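Local coordinates for protein gamma-glutamyltranspeptidase (Streptomyces lincolnensis, PDB 6J3I) that is a gamma-glutamyltranspeptidase homologue of the Ntn-hydrolase clan, probably acting on gamma-glutamyl amide bonds, at residues L283-L288 against E307-A312. The protein carries 1 engineered substitution. Residues are numbered along the deposited sequence; the frame is centred on the assembly and turned at random.
Sequences LQQLAL and EGCKLA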
ATOM      1  N   LEU A 283      12.538  -4.996  -7.285  1.00 21.94           N
ATOM      2  CA  LEU A 283      13.893  -5.541  -7.296  1.00 21.72           C
ATOM      3  C   LEU A 283      14.138  -6.466  -8.491  1.00 21.70           C
ATOM      4  O   LEU A 283      15.121  -6.305  -9.221  1.00 21.63           O
ATOM      5  CB  LEU A 283      14.171  -6.256  -5.952  1.00 21.79           C
ATOM      6  CG  LEU A 283      14.622  -5.386  -4.761  1.00 21.84           C
ATOM      7  CD1 LEU A 283      14.115  -3.952  -4.812  1.00 22.26           C
ATOM      8  CD2 LEU A 283      14.278  -5.998  -3.415  1.00 22.14           C
ATOM      9  N   GLN A 284      13.229  -7.408  -8.714  1.00 21.93           N
ATOM     10  CA  GLN A 284      13.357  -8.334  -9.852  1.00 22.60           C
ATOM     11  C   GLN A 284      13.388  -7.648 -11.222  1.00 23.34           C
ATOM     12  O   GLN A 284      14.031  -8.137 -12.156  1.00 23.16           O
ATOM     13  CB  GLN A 284      12.248  -9.387  -9.825  1.00 22.33           C
ATOM     14  CG  GLN A 284      12.483 -10.490  -8.801  1.00 21.84           C
ATOM     15  CD  GLN A 284      11.634 -11.717  -9.056  1.00 21.81           C
ATOM     16  OE1 GLN A 284      10.842 -12.110  -8.210  1.00 22.44           O
ATOM     17  NE2 GLN A 284      11.794 -12.331 -10.232  1.00 21.22           N
ATOM     18  N   GLN A 285      12.684  -6.528 -11.344  1.00 24.58           N
ATOM     19  CA  GLN A 285      12.671  -5.774 -12.597  1.00 25.19           C
ATOM     20  C   GLN A 285      13.998  -5.058 -12.830  1.00 26.23           C
ATOM     21  O   GLN A 285      14.422  -4.907 -13.968  1.00 26.74           O
ATOM     22  CB  GLN A 285      11.526  -4.775 -12.613  1.00 24.53           C
ATOM     23  CG  GLN A 285      10.156  -5.412 -12.683  1.00 24.49           C
ATOM     24  CD  GLN A 285       9.064  -4.399 -12.409  1.00 24.48           C
ATOM     25  OE1 GLN A 285       8.674  -3.635 -13.298  1.00 24.14           O
ATOM     26  NE2 GLN A 285       8.575  -4.373 -11.171  1.00 22.85           N
ATOM     27  N   LEU A 286      14.633  -4.615 -11.750  1.00 27.74           N
ATOM     28  CA  LEU A 286      15.959  -4.007 -11.829  1.00 28.94           C
ATOM     29  C   LEU A 286      16.971  -5.025 -12.352  1.00 29.71           C
ATOM     30  O   LEU A 286      17.574  -4.822 -13.408  1.00 30.10           O
ATOM     31  CB  LEU A 286      16.382  -3.432 -10.461  1.00 29.31           C
ATOM     32  CG  LEU A 286      16.343  -1.906 -10.222  1.00 29.26           C
ATOM     33  CD1 LEU A 286      15.489  -1.117 -11.202  1.00 29.63           C
ATOM     34  CD2 LEU A 286      15.913  -1.590  -8.795  1.00 28.53           C
ATOM     35  N   ALA A 287      17.103  -6.138 -11.638  1.00 30.32           N
ATOM     36  CA  ALA A 287      17.998  -7.242 -12.024  1.00 30.66           C
ATOM     37  C   ALA A 287      17.822  -7.746 -13.464  1.00 30.89           C
ATOM     38  O   ALA A 287      18.771  -8.251 -14.065  1.00 31.88           O
ATOM     39  CB  ALA A 287      17.830  -8.396 -11.058  1.00 30.67           C
ATOM     40  N   LEU A 288      16.603  -7.621 -13.985  1.00 31.92           N
ATOM     41  CA  LEU A 288      16.269  -7.934 -15.387  1.00 32.38           C
ATOM     42  C   LEU A 288      16.864  -6.999 -16.421  1.00 33.40           C
ATOM     43  O   LEU A 288      17.072  -7.397 -17.566  1.00 34.62           O
ATOM     44  CB  LEU A 288      14.740  -7.949 -15.589  1.00 32.35           C
ATOM     45  CG  LEU A 288      14.002  -9.298 -15.712  1.00 33.13           C
ATOM     46  CD1 LEU A 288      14.604 -10.424 -14.883  1.00 33.06           C
ATOM     47  CD2 LEU A 288      12.537  -9.121 -15.344  1.00 32.89           C
ATOM     48  N   GLU A 307       7.700  -5.657 -20.803  1.00 29.33           N
ATOM     49  CA  GLU A 307       8.004  -7.090 -20.914  1.00 28.64           C
ATOM     50  C   GLU A 307       8.760  -7.634 -19.704  1.00 27.47           C
ATOM     51  O   GLU A 307       8.499  -8.744 -19.258  1.00 27.22           O
ATOM     52  CB  GLU A 307       8.806  -7.365 -22.191  1.00 28.90           C
ATOM     53  CG  GLU A 307       8.010  -7.183 -23.464  1.00 29.10           C
ATOM     54  CD  GLU A 307       6.735  -7.988 -23.441  1.00 30.25           C
ATOM     55  OE1 GLU A 307       5.651  -7.388 -23.569  1.00 30.19           O
ATOM     56  OE2 GLU A 307       6.816  -9.225 -23.255  1.00 31.75           O
ATOM     57  N   GLY A 308       9.695  -6.845 -19.192  1.00 26.79           N
ATOM     58  CA  GLY A 308      10.386  -7.157 -17.947  1.00 27.02           C
ATOM     59  C   GLY A 308       9.467  -7.230 -16.732  1.00 26.97           C
ATOM     60  O   GLY A 308       9.650  -8.081 -15.864  1.00 27.83           O
ATOM     61  N   CYS A 309       8.472  -6.350 -16.672  1.00 26.28           N
ATOM     62  CA  CYS A 309       7.489  -6.380 -15.584  1.00 26.35           C
ATOM     63  C   CYS A 309       6.638  -7.658 -15.613  1.00 26.38           C
ATOM     64  O   CYS A 309       6.385  -8.256 -14.562  1.00 26.41           O
ATOM     65  CB  CYS A 309       6.590  -5.137 -15.619  1.00 26.40           C
ATOM     66  SG  CYS A 309       5.218  -5.135 -14.433  1.00 24.82           S
ATOM     67  N   LYS A 310       6.211  -8.068 -16.806  1.00 26.66           N
ATOM     68  CA  LYS A 310       5.470  -9.336 -17.001  1.00 27.08           C
ATOM     69  C   LYS A 310       6.242 -10.539 -16.471  1.00 27.27           C
ATOM     70  O   LYS A 310       5.721 -11.317 -15.668  1.00 26.72           O
ATOM     71  CB  LYS A 310       5.119  -9.540 -18.482  1.00 26.85           C
ATOM     72  CG  LYS A 310       3.838  -8.823 -18.886  1.00 27.06           C
ATOM     73  CD  LYS A 310       3.979  -7.910 -20.095  1.00 27.41           C
ATOM     74  CE  LYS A 310       3.362  -8.493 -21.349  1.00 27.77           C
ATOM     75  NZ  LYS A 310       3.206  -7.482 -22.434  1.00 27.67           N
ATOM     76  N   LEU A 311       7.488 -10.662 -16.917  1.00 28.00           N
ATOM     77  CA  LEU A 311       8.419 -11.661 -16.389  1.00 28.74           C
ATOM     78  C   LEU A 311       8.476 -11.636 -14.861  1.00 28.08           C
ATOM     79  O   LEU A 311       8.284 -12.660 -14.213  1.00 28.40           O
ATOM     80  CB  LEU A 311       9.827 -11.453 -16.984  1.00 29.77           C
ATOM     81  CG  LEU A 311      10.281 -12.253 -18.226  1.00 30.76           C
ATOM     82  CD1 LEU A 311       9.275 -13.270 -18.762  1.00 31.19           C
ATOM     83  CD2 LEU A 311      10.719 -11.311 -19.341  1.00 31.04           C
ATOM     84  N   ALA A 312       8.719 -10.455 -14.307  1.00 27.73           N
ATOM     85  CA  ALA A 312       8.897 -10.280 -12.863  1.00 27.20           C
ATOM     86  C   ALA A 312       7.637 -10.592 -12.065  1.00 27.11           C
ATOM     87  O   ALA A 312       7.713 -11.162 -10.970  1.00 26.55           O
ATOM     88  CB  ALA A 312       9.367  -8.864 -12.569  1.00 27.22           C
TER
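A312 points its methyl into the shallow groove between Q284 and Q285, its CB lying 3.5 Å from Q285 CG and 4.0 Å from Q284 CB. So small a side chain lets the two backbones come close, with the CA atoms of Q284 and A312 5.7 Å apart. Q285 sets off beside its own backbone N (chi1 -68°) and then runs extended, which carries its amide alongside the other helix until OE1 rests 3.5 Å from C309 CB. Its CG thus packs on A312 and OE1 on C309, while NE2 is hydrogen-bonded to the backbone oxygens of V281 and D507. Cutting Q285 back to an alanine is likely to leave both carbonyls without this donor and open a gap beside A312 and C309. One turn further along, L288 brings CD2 to 3.1 Å from G308 O, the oxygen that also accepts the A312 N-H within its own helix; the same methyl lies 3.9 Å from L311 CB. Q284 sends its amide past A312 to Y320 and D315, which satisfy its oxygen and nitrogen. The axes of 283-288 and 307-312 approach to 8.9 Å, their directions 127° apart. Strand 256-265 backs L283, L286 and A287, and helix 506-519 covers Q285 and C309, an arrangement consistent with a helical layer packed on the sheets of the alpha-beta-beta-alpha Ntn-hydrolase fold.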